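Long-range contact in galactose mutarotase related enzyme (Lactobacillus acidophilus, PDB 3DCD), which belongs to the aldose 1-epimerase (galactose mutarotase) family and probably binds carbohydrate and acts as an isomerase, though its own function is not established: residues F159-H164 against L205-R210. Residues are numbered along the deposited sequence; the frame is centred on the assembly and turned at random.
Sequences FYFDMH and LIYELR
Two beta-sheets face each other in this mutarotase-like sandwich, and here Phe161 and Met163 of strand 159-164 meet Leu205, Tyr207 and Leu209 of segment 205-210 between the layers. The strand axes run nearly parallel, 11° apart, but 11.7 Å separates them at closest approach; no hydrogen bond joins the two segments, and side chains fill the gap. In Phe161 a chi1 of 68° tucks CG over the strand's own backbone and carries CE1 and CZ across to the other sheet. The far edge does the touching: CZ lies 4.1 Å from Leu205 CD1, and Tyr207 OH sits in the plane of the Phe161 ring, 4.0 Å from that same CZ. Tyr207 comes from the opposite direction, and Phe161 CE1 approaches its ring obliquely, 4.2 Å from Tyr207 CE2. On the same side of the tyrosine ring, nearer CD2, the selenium of Met163, a selenomethionine, makes a Met-aromatic contact. Its SE stands 4.6 Å from the centroid of the Tyr207 ring, an oblique approach, and 4.1 Å from Tyr207 CD2. A bend at chi3 (58°) then turns the methyl towards Leu209, bringing CE within 3.6 Å of Leu209 CD2, the shortest approach here. All five side chains are buried. Ile239 and Val237 of strand 236-240, which pairs with 205-208, extend the same apolar layer: Ile239 touches Phe161 and Tyr207, and Val237 touches Met163 and Leu209. Strand 159-164 pairs instead with 214-220 in the larger sheet, and the contact belongs to the apolar interior between two sheets, as in the beta-sandwich of the galactose mutarotase fold.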
ATOM      1  N   PHE A 159      13.617  14.775  -5.948  1.00 14.80           N
ATOM      2  CA  PHE A 159      13.264  13.746  -4.977  1.00 15.28           C
ATOM      3  C   PHE A 159      13.784  12.395  -5.397  1.00 15.33           C
ATOM      4  O   PHE A 159      14.057  12.149  -6.575  1.00 15.07           O
ATOM      5  CB  PHE A 159      11.741  13.691  -4.758  1.00 15.42           C
ATOM      6  CG  PHE A 159      11.198  14.945  -4.143  1.00 15.73           C
ATOM      7  CD1 PHE A 159      10.900  16.055  -4.944  1.00 16.43           C
ATOM      8  CD2 PHE A 159      11.012  15.037  -2.765  1.00 16.28           C
ATOM      9  CE1 PHE A 159      10.428  17.242  -4.386  1.00 17.73           C
ATOM     10  CE2 PHE A 159      10.538  16.235  -2.198  1.00 17.67           C
ATOM     11  CZ  PHE A 159      10.242  17.323  -3.009  1.00 17.46           C
ATOM     12  N   TYR A 160      13.921  11.509  -4.427  1.00 15.52           N
ATOM     13  CA  TYR A 160      14.417  10.179  -4.719  1.00 15.87           C
ATOM     14  C   TYR A 160      13.936   9.239  -3.638  1.00 16.28           C
ATOM     15  O   TYR A 160      13.496   9.686  -2.572  1.00 15.96           O
ATOM     16  CB  TYR A 160      15.956  10.187  -4.793  1.00 15.62           C
ATOM     17  CG  TYR A 160      16.663  10.646  -3.530  1.00 16.31           C
ATOM     18  CD1 TYR A 160      17.037  11.980  -3.357  1.00 16.94           C
ATOM     19  CD2 TYR A 160      16.995   9.730  -2.523  1.00 17.26           C
ATOM     20  CE1 TYR A 160      17.717  12.402  -2.182  1.00 18.39           C
ATOM     21  CE2 TYR A 160      17.674  10.139  -1.352  1.00 18.63           C
ATOM     22  CZ  TYR A 160      18.019  11.465  -1.187  1.00 19.12           C
ATOM     23  OH  TYR A 160      18.689  11.842  -0.033  1.00 19.06           O
ATOM     24  N   PHE A 161      14.022   7.946  -3.924  1.00 16.53           N
ATOM     25  CA  PHE A 161      13.857   6.930  -2.882  1.00 18.08           C
ATOM     26  C   PHE A 161      15.133   6.130  -2.699  1.00 19.24           C
ATOM     27  O   PHE A 161      15.946   5.976  -3.623  1.00 18.13           O
ATOM     28  CB  PHE A 161      12.606   6.047  -3.074  1.00 17.87           C
ATOM     29  CG  PHE A 161      12.658   5.123  -4.273  1.00 18.94           C
ATOM     30  CD1 PHE A 161      13.064   3.804  -4.129  1.00 20.67           C
ATOM     31  CD2 PHE A 161      12.278   5.575  -5.541  1.00 20.58           C
ATOM     32  CE1 PHE A 161      13.099   2.941  -5.214  1.00 21.00           C
ATOM     33  CE2 PHE A 161      12.318   4.726  -6.644  1.00 18.96           C
ATOM     34  CZ  PHE A 161      12.731   3.402  -6.477  1.00 19.58           C
ATOM     35  N   ASP A 162      15.317   5.686  -1.468  1.00 20.79           N
ATOM     36  CA  ASP A 162      16.499   4.993  -1.054  1.00 23.43           C
ATOM     37  C   ASP A 162      16.062   3.829  -0.182  1.00 24.61           C
ATOM     38  O   ASP A 162      15.305   3.999   0.764  1.00 24.64           O
ATOM     39  CB  ASP A 162      17.396   5.937  -0.255  1.00 24.37           C
ATOM     40  CG  ASP A 162      18.830   5.493  -0.244  1.00 28.06           C
ATOM     41  OD1 ASP A 162      19.203   4.608  -1.051  1.00 32.23           O
ATOM     42  OD2 ASP A 162      19.600   6.029   0.573  1.00 33.51           O
HETATM   43  N   MSE A 163      16.538   2.639  -0.499  1.00 25.31           N
HETATM   44  CA  MSE A 163      16.126   1.472   0.254  1.00 28.25           C
HETATM   45  C   MSE A 163      17.228   0.994   1.187  1.00 26.48           C
HETATM   46  O   MSE A 163      18.406   0.958   0.818  1.00 26.31           O
HETATM   47  CB  MSE A 163      15.686   0.377  -0.699  1.00 27.57           C
HETATM   48  CG  MSE A 163      14.646   0.866  -1.677  1.00 28.93           C
HETATM   49 SE   MSE A 163      13.987  -0.570  -2.812  1.00 39.95          SE
HETATM   50  CE  MSE A 163      13.349  -1.699  -1.404  1.00 32.94           C
ATOM     51  N   HIS A 164      16.844   0.671   2.415  1.00 25.53           N
ATOM     52  CA  HIS A 164      17.769   0.100   3.380  1.00 25.01           C
ATOM     53  C   HIS A 164      17.235  -1.279   3.796  1.00 23.63           C
ATOM     54  O   HIS A 164      16.028  -1.449   3.910  1.00 22.09           O
ATOM     55  CB  HIS A 164      17.914   1.043   4.575  1.00 25.75           C
ATOM     56  CG  HIS A 164      18.378   2.421   4.197  1.00 30.67           C
ATOM     57  ND1 HIS A 164      17.507   3.436   3.850  1.00 34.44           N
ATOM     58  CD2 HIS A 164      19.624   2.940   4.085  1.00 34.69           C
ATOM     59  CE1 HIS A 164      18.195   4.524   3.557  1.00 36.20           C
ATOM     60  NE2 HIS A 164      19.483   4.250   3.693  1.00 38.10           N
ATOM     61  N   LEU A 205       7.324  -0.054 -10.209  1.00 16.69           N
ATOM     62  CA  LEU A 205       8.598  -0.726  -9.979  1.00 17.24           C
ATOM     63  C   LEU A 205       8.350  -1.700  -8.823  1.00 17.58           C
ATOM     64  O   LEU A 205       7.954  -1.280  -7.743  1.00 18.79           O
ATOM     65  CB  LEU A 205       9.675   0.308  -9.618  1.00 17.09           C
ATOM     66  CG  LEU A 205       9.825   1.482 -10.591  1.00 18.29           C
ATOM     67  CD1 LEU A 205      10.828   2.538 -10.056  1.00 21.24           C
ATOM     68  CD2 LEU A 205      10.247   0.976 -11.966  1.00 18.99           C
ATOM     69  N   ILE A 206       8.562  -2.999  -9.056  1.00 17.30           N
ATOM     70  CA  ILE A 206       8.248  -4.007  -8.052  1.00 16.09           C
ATOM     71  C   ILE A 206       9.518  -4.686  -7.616  1.00 16.83           C
ATOM     72  O   ILE A 206      10.207  -5.268  -8.458  1.00 16.80           O
ATOM     73  CB  ILE A 206       7.243  -5.088  -8.589  1.00 16.80           C
ATOM     74  CG1 ILE A 206       5.937  -4.427  -9.049  1.00 15.95           C
ATOM     75  CG2 ILE A 206       6.985  -6.164  -7.514  1.00 15.40           C
ATOM     76  CD1 ILE A 206       4.961  -5.373  -9.780  1.00 15.80           C
ATOM     77  N   TYR A 207       9.813  -4.611  -6.311  1.00 16.95           N
ATOM     78  CA  TYR A 207      11.041  -5.193  -5.766  1.00 17.59           C
ATOM     79  C   TYR A 207      10.751  -6.336  -4.807  1.00 18.00           C
ATOM     80  O   TYR A 207       9.866  -6.246  -3.956  1.00 17.73           O
ATOM     81  CB  TYR A 207      11.925  -4.120  -5.106  1.00 17.61           C
ATOM     82  CG  TYR A 207      12.292  -2.995  -6.058  1.00 18.96           C
ATOM     83  CD1 TYR A 207      13.236  -3.185  -7.064  1.00 20.13           C
ATOM     84  CD2 TYR A 207      11.653  -1.748  -5.971  1.00 21.14           C
ATOM     85  CE1 TYR A 207      13.555  -2.157  -7.945  1.00 20.43           C
ATOM     86  CE2 TYR A 207      11.960  -0.718  -6.850  1.00 19.98           C
ATOM     87  CZ  TYR A 207      12.926  -0.923  -7.815  1.00 19.80           C
ATOM     88  OH  TYR A 207      13.228   0.101  -8.680  1.00 18.06           O
ATOM     89  N   GLU A 208      11.485  -7.431  -4.998  1.00 17.78           N
ATOM     90  CA  GLU A 208      11.436  -8.572  -4.113  1.00 17.90           C
ATOM     91  C   GLU A 208      12.210  -8.201  -2.858  1.00 17.44           C
ATOM     92  O   GLU A 208      13.373  -7.808  -2.946  1.00 17.66           O
ATOM     93  CB  GLU A 208      12.069  -9.788  -4.804  1.00 18.18           C
ATOM     94  CG  GLU A 208      11.191 -10.340  -5.957  1.00 18.08           C
ATOM     95  CD  GLU A 208      11.752 -11.597  -6.603  1.00 19.92           C
ATOM     96  OE1 GLU A 208      12.888 -12.017  -6.251  1.00 21.19           O
ATOM     97  OE2 GLU A 208      11.053 -12.161  -7.472  1.00 20.31           O
ATOM     98  N   LEU A 209      11.547  -8.316  -1.706  1.00 17.27           N
ATOM     99  CA  LEU A 209      12.146  -8.003  -0.413  1.00 17.35           C
ATOM    100  C   LEU A 209      12.479  -9.273   0.364  1.00 18.57           C
ATOM    101  O   LEU A 209      11.839 -10.311   0.170  1.00 18.86           O
ATOM    102  CB  LEU A 209      11.196  -7.138   0.414  1.00 16.65           C
ATOM    103  CG  LEU A 209      10.851  -5.777  -0.198  1.00 14.99           C
ATOM    104  CD1 LEU A 209       9.896  -5.002   0.687  1.00 16.46           C
ATOM    105  CD2 LEU A 209      12.120  -4.966  -0.409  1.00 17.26           C
ATOM    106  N   ARG A 210      13.490  -9.169   1.222  1.00 18.59           N
ATOM    107  CA  ARG A 210      13.932 -10.269   2.051  1.00 19.85           C
ATOM    108  C   ARG A 210      14.118  -9.738   3.472  1.00 20.58           C
ATOM    109  O   ARG A 210      14.521  -8.574   3.646  1.00 19.79           O
ATOM    110  CB  ARG A 210      15.264 -10.802   1.504  1.00 20.34           C
ATOM    111  CG  ARG A 210      15.186 -11.368   0.076  1.00 19.70           C
ATOM    112  CD  ARG A 210      16.573 -11.794  -0.433  1.00 21.65           C
ATOM    113  NE  ARG A 210      17.179 -12.786   0.463  1.00 22.38           N
ATOM    114  CZ  ARG A 210      16.849 -14.070   0.510  1.00 24.49           C
ATOM    115  NH1 ARG A 210      15.934 -14.564  -0.321  1.00 24.89           N
ATOM    116  NH2 ARG A 210      17.457 -14.863   1.383  1.00 24.55           N
TER